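PDB 3CNV: putative GntR-family transcriptional regulator from Bordetella bronchiseptica RB50, which probably senses a small effector molecule through its UTRA-type ligand-binding domain and so regulates transcription as a member of the GntR family. Local coordinates for residues 59-73 and 143-155. Numbering follows the deposited sequence.
Sequences MPTVIDDLWLPGTHF and MEVRRGLYLTDHY
Met143 lies at the C-terminal end of strand 59-69, its carbonyl O packed against Pro69 and 3.4 Å from Leu68 CD2, buried without a polar partner. Next comes Glu144, whose OE2 Arg146 grips side-on through NE and NH2; the oxygen lies near the guanidinium plane, and Tyr89 and Ser135 hold OE1. Leu66 runs alongside Arg146 and crosses Glu144, its CD2 3.2 Å from OE2. On the other face, Val145 CG1 packs 3.7 Å from Trp67 CE3, and the backbones of these two residues exchange a pair of hydrogen bonds. Arg146 runs out straight as far as CD, passing Asp64, then bends at chi3 (-57°); NH1 stays 4.0 Å from Asp64 OD2, a long, charge-only pairing bridged by a water. Arg52 is the closer partner of that carboxylate, and NH1 also bonds a citrate probably from the crystallisation liquor.

Arg147 turns its NH2 to Asp65 OD2 at 2.6 Å, a salt bridge whose hydrogen bond is weak, bent to 126°, with the carboxylate and guanidinium planes 81° apart; Arg51 holds OD1. Gly148 leaves room for Asp64 OD1, 3.3 Å from its CA, and a water links that oxygen to Tyr150 OH. Leu149 pairs with Ile63 through two backbone bonds. Tyr150 offers a ring face to Val62 CG2, a CH-pi contact, before Leu151 N closes the ladder on Thr61 O. These are neighbouring central strands of a UTRA domain's antiparallel sheet, where the citrate may mark the effector pocket.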
# COMPACT_ATOMS: atom_id res chain seq x y z
N MSE C 59 -4.00 7.29 -27.71
CA MSE C 59 -4.92 6.18 -27.81
C MSE C 59 -5.78 6.12 -26.57
O MSE C 59 -5.27 6.30 -25.50
CB MSE C 59 -4.13 4.89 -27.95
CG MSE C 59 -3.09 4.95 -29.05
SE MSE C 59 -2.03 3.34 -29.02
CE MSE C 59 -3.40 2.19 -29.73
N PRO C 60 -7.09 5.92 -26.74
CA PRO C 60 -7.95 5.81 -25.55
C PRO C 60 -7.59 4.60 -24.77
O PRO C 60 -7.42 3.51 -25.30
CB PRO C 60 -9.37 5.62 -26.11
CG PRO C 60 -9.33 5.86 -27.52
CD PRO C 60 -7.84 5.82 -28.00
N THR C 61 -7.56 4.79 -23.47
CA THR C 61 -7.05 3.78 -22.56
C THR C 61 -7.98 3.51 -21.37
O THR C 61 -8.11 2.35 -20.94
CB THR C 61 -5.62 4.26 -22.11
OG1 THR C 61 -4.78 4.23 -23.27
CG2 THR C 61 -4.98 3.39 -21.04
N VAL C 62 -8.69 4.55 -20.93
CA VAL C 62 -9.63 4.46 -19.80
C VAL C 62 -10.95 5.16 -20.09
O VAL C 62 -10.98 6.27 -20.62
CB VAL C 62 -8.96 5.06 -18.46
CG1 VAL C 62 -9.80 4.81 -17.24
CG2 VAL C 62 -7.56 4.47 -18.23
N ILE C 63 -12.03 4.51 -19.69
CA ILE C 63 -13.32 5.16 -19.55
C ILE C 63 -13.70 5.12 -18.07
O ILE C 63 -13.79 4.04 -17.44
CB ILE C 63 -14.47 4.58 -20.45
CG1 ILE C 63 -14.08 4.54 -21.90
CG2 ILE C 63 -15.83 5.35 -20.22
CD1 ILE C 63 -14.06 5.89 -22.64
N ASP C 64 -13.78 6.31 -17.49
CA ASP C 64 -14.13 6.49 -16.07
C ASP C 64 -15.55 7.04 -15.96
O ASP C 64 -15.92 7.99 -16.66
CB ASP C 64 -13.25 7.50 -15.37
CG ASP C 64 -11.90 7.00 -14.98
OD1 ASP C 64 -11.79 5.80 -14.59
OD2 ASP C 64 -10.92 7.86 -14.99
N ASP C 65 -16.34 6.44 -15.10
CA ASP C 65 -17.64 6.99 -14.65
C ASP C 65 -17.43 7.36 -13.19
O ASP C 65 -16.99 6.53 -12.42
CB ASP C 65 -18.82 6.00 -14.75
CG ASP C 65 -19.32 5.82 -16.17
OD1 ASP C 65 -19.31 6.79 -16.92
OD2 ASP C 65 -19.75 4.70 -16.52
N LEU C 66 -17.84 8.55 -12.82
CA LEU C 66 -17.66 9.09 -11.44
C LEU C 66 -19.02 9.54 -10.94
O LEU C 66 -19.85 10.04 -11.68
CB LEU C 66 -16.76 10.37 -11.47
CG LEU C 66 -15.30 10.47 -11.78
CD1 LEU C 66 -14.97 10.25 -13.27
CD2 LEU C 66 -14.92 11.84 -11.25
N TRP C 67 -19.20 9.42 -9.64
CA TRP C 67 -20.40 9.90 -8.98
C TRP C 67 -19.91 10.65 -7.72
O TRP C 67 -19.16 10.12 -6.91
CB TRP C 67 -21.29 8.74 -8.52
CG TRP C 67 -21.96 7.94 -9.60
CD1 TRP C 67 -23.22 8.12 -10.08
CD2 TRP C 67 -21.41 6.85 -10.32
NE1 TRP C 67 -23.48 7.20 -11.06
CE2 TRP C 67 -22.37 6.42 -11.24
CE3 TRP C 67 -20.19 6.19 -10.28
CZ2 TRP C 67 -22.14 5.33 -12.10
CZ3 TRP C 67 -19.96 5.14 -11.13
CH2 TRP C 67 -20.92 4.72 -12.05
N LEU C 68 -20.36 11.86 -7.58
CA LEU C 68 -20.02 12.76 -6.49
C LEU C 68 -21.26 13.31 -5.78
O LEU C 68 -22.23 13.65 -6.41
CB LEU C 68 -19.20 13.90 -7.06
CG LEU C 68 -17.98 13.52 -7.92
CD1 LEU C 68 -17.60 14.67 -8.84
CD2 LEU C 68 -16.82 13.20 -6.95
N PRO C 69 -21.20 13.43 -4.44
CA PRO C 69 -22.38 13.94 -3.71
C PRO C 69 -22.76 15.40 -4.15
O PRO C 69 -21.92 16.29 -4.18
CB PRO C 69 -21.95 13.88 -2.26
CG PRO C 69 -20.41 13.76 -2.29
CD PRO C 69 -20.04 13.17 -3.57
N GLY C 70 -24.00 15.58 -4.58
CA GLY C 70 -24.43 16.85 -5.19
C GLY C 70 -24.11 17.99 -4.23
O GLY C 70 -23.66 19.05 -4.63
N THR C 71 -24.27 17.68 -2.95
CA THR C 71 -24.13 18.63 -1.86
C THR C 71 -22.80 19.35 -1.93
O THR C 71 -22.76 20.56 -2.02
CB THR C 71 -24.28 17.94 -0.45
OG1 THR C 71 -23.30 16.87 -0.27
CG2 THR C 71 -25.71 17.38 -0.27
N HIS C 72 -21.72 18.60 -2.03
CA HIS C 72 -20.38 19.21 -1.94
C HIS C 72 -19.88 19.71 -3.30
O HIS C 72 -18.84 20.36 -3.39
CB HIS C 72 -19.39 18.23 -1.34
CG HIS C 72 -19.82 17.69 -0.02
ND1 HIS C 72 -20.10 16.35 0.18
CD2 HIS C 72 -20.04 18.31 1.17
CE1 HIS C 72 -20.46 16.17 1.45
NE2 HIS C 72 -20.43 17.34 2.06
N PHE C 73 -20.62 19.42 -4.35
CA PHE C 73 -20.10 19.65 -5.69
C PHE C 73 -21.05 20.45 -6.55
O PHE C 73 -21.04 20.38 -7.79
CB PHE C 73 -19.72 18.32 -6.35
CG PHE C 73 -18.42 17.74 -5.83
CD1 PHE C 73 -17.20 18.18 -6.33
CD2 PHE C 73 -18.43 16.77 -4.81
CE1 PHE C 73 -16.01 17.64 -5.82
CE2 PHE C 73 -17.29 16.22 -4.35
CZ PHE C 73 -16.06 16.66 -4.84
N MSE C 143 -16.40 10.40 -0.60
CA MSE C 143 -16.68 11.57 -1.43
C MSE C 143 -16.72 11.33 -2.95
O MSE C 143 -17.07 12.24 -3.74
CB MSE C 143 -15.61 12.67 -1.20
CG MSE C 143 -15.68 13.43 0.08
SE MSE C 143 -17.44 14.14 0.61
CE MSE C 143 -17.69 15.35 -0.87
N GLU C 144 -16.33 10.16 -3.35
CA GLU C 144 -16.34 9.77 -4.77
C GLU C 144 -16.42 8.30 -4.93
O GLU C 144 -15.76 7.53 -4.20
CB GLU C 144 -15.04 10.20 -5.50
CG GLU C 144 -15.07 9.90 -7.00
CD GLU C 144 -13.68 9.86 -7.65
OE1 GLU C 144 -12.75 9.27 -7.01
OE2 GLU C 144 -13.55 10.42 -8.78
N VAL C 145 -17.23 7.95 -5.93
CA VAL C 145 -17.30 6.63 -6.50
C VAL C 145 -16.84 6.72 -7.91
O VAL C 145 -17.31 7.55 -8.67
CB VAL C 145 -18.72 6.00 -6.48
CG1 VAL C 145 -18.72 4.61 -7.25
CG2 VAL C 145 -19.22 5.76 -5.05
N ARG C 146 -15.87 5.91 -8.27
CA ARG C 146 -15.42 5.91 -9.65
C ARG C 146 -15.26 4.46 -10.15
O ARG C 146 -14.63 3.63 -9.46
CB ARG C 146 -14.07 6.67 -9.75
CG ARG C 146 -13.50 6.77 -11.17
CD ARG C 146 -12.14 7.50 -11.25
NE ARG C 146 -12.16 8.85 -10.72
CZ ARG C 146 -11.22 9.77 -10.88
NH1 ARG C 146 -10.07 9.47 -11.48
NH2 ARG C 146 -11.41 10.98 -10.35
N ARG C 147 -15.86 4.16 -11.32
CA ARG C 147 -15.64 2.96 -12.00
C ARG C 147 -14.88 3.20 -13.29
O ARG C 147 -15.33 3.93 -14.20
CB ARG C 147 -16.93 2.26 -12.37
CG ARG C 147 -16.57 1.00 -13.19
CD ARG C 147 -17.80 0.24 -13.71
NE ARG C 147 -18.95 1.11 -13.96
CZ ARG C 147 -19.19 1.77 -15.09
NH1 ARG C 147 -18.36 1.72 -16.12
NH2 ARG C 147 -20.30 2.51 -15.19
N GLY C 148 -13.70 2.59 -13.32
CA GLY C 148 -12.85 2.71 -14.45
C GLY C 148 -12.80 1.42 -15.27
O GLY C 148 -12.80 0.32 -14.75
N LEU C 149 -12.72 1.60 -16.55
CA LEU C 149 -12.52 0.47 -17.44
C LEU C 149 -11.31 0.81 -18.26
O LEU C 149 -11.31 1.79 -19.00
CB LEU C 149 -13.77 0.20 -18.32
CG LEU C 149 -15.02 -0.41 -17.67
CD1 LEU C 149 -16.20 -0.05 -18.60
CD2 LEU C 149 -14.90 -1.97 -17.43
N TYR C 150 -10.32 -0.07 -18.15
CA TYR C 150 -8.99 0.13 -18.66
C TYR C 150 -8.70 -0.90 -19.71
O TYR C 150 -8.89 -2.11 -19.54
CB TYR C 150 -7.93 -0.04 -17.57
CG TYR C 150 -7.94 0.94 -16.42
CD1 TYR C 150 -9.11 1.24 -15.73
CD2 TYR C 150 -6.78 1.50 -15.97
CE1 TYR C 150 -9.09 2.11 -14.60
CE2 TYR C 150 -6.75 2.39 -14.85
CZ TYR C 150 -7.92 2.69 -14.19
OH TYR C 150 -7.85 3.53 -13.11
N LEU C 151 -8.20 -0.40 -20.82
CA LEU C 151 -7.67 -1.26 -21.89
C LEU C 151 -6.17 -1.42 -21.59
O LEU C 151 -5.41 -0.49 -21.63
CB LEU C 151 -7.86 -0.62 -23.25
CG LEU C 151 -7.25 -1.37 -24.42
CD1 LEU C 151 -8.07 -2.71 -24.57
CD2 LEU C 151 -7.28 -0.49 -25.66
N THR C 152 -5.79 -2.63 -21.19
CA THR C 152 -4.45 -2.92 -20.69
C THR C 152 -3.57 -3.59 -21.72
O THR C 152 -2.78 -4.46 -21.40
CB THR C 152 -4.52 -3.76 -19.38
OG1 THR C 152 -5.23 -4.97 -19.62
CG2 THR C 152 -5.22 -3.04 -18.35
N ASP C 153 -3.68 -3.17 -22.96
CA ASP C 153 -2.84 -3.76 -23.98
C ASP C 153 -1.41 -3.15 -24.07
O ASP C 153 -0.48 -3.80 -24.53
CB ASP C 153 -3.59 -3.90 -25.35
CG ASP C 153 -3.90 -2.57 -26.04
OD1 ASP C 153 -4.13 -2.57 -27.31
OD2 ASP C 153 -3.97 -1.54 -25.33
N HIS C 154 -1.25 -1.91 -23.65
CA HIS C 154 0.05 -1.23 -23.74
C HIS C 154 0.44 -0.68 -22.39
O HIS C 154 1.49 -0.09 -22.22
CB HIS C 154 -0.07 -0.04 -24.65
CG HIS C 154 -0.32 -0.39 -26.08
ND1 HIS C 154 0.59 -1.08 -26.84
CD2 HIS C 154 -1.35 -0.10 -26.89
CE1 HIS C 154 0.12 -1.22 -28.07
NE2 HIS C 154 -1.07 -0.64 -28.12
N TYR C 155 -0.45 -0.90 -21.44
CA TYR C 155 -0.35 -0.36 -20.11
C TYR C 155 -0.85 -1.46 -19.11
O TYR C 155 -1.57 -2.41 -19.47
CB TYR C 155 -1.15 0.92 -19.97
CG TYR C 155 -0.54 2.18 -20.60
CD1 TYR C 155 0.15 3.05 -19.86
CD2 TYR C 155 -0.66 2.43 -21.98
CE1 TYR C 155 0.74 4.18 -20.43
CE2 TYR C 155 -0.05 3.54 -22.57
CZ TYR C 155 0.62 4.42 -21.76
OH TYR C 155 1.23 5.54 -22.26
O HOH W 1 -16.28 3.17 -16.73
O HOH W 2 -10.27 4.79 -12.70
O HOH W 3 -9.11 7.22 -13.14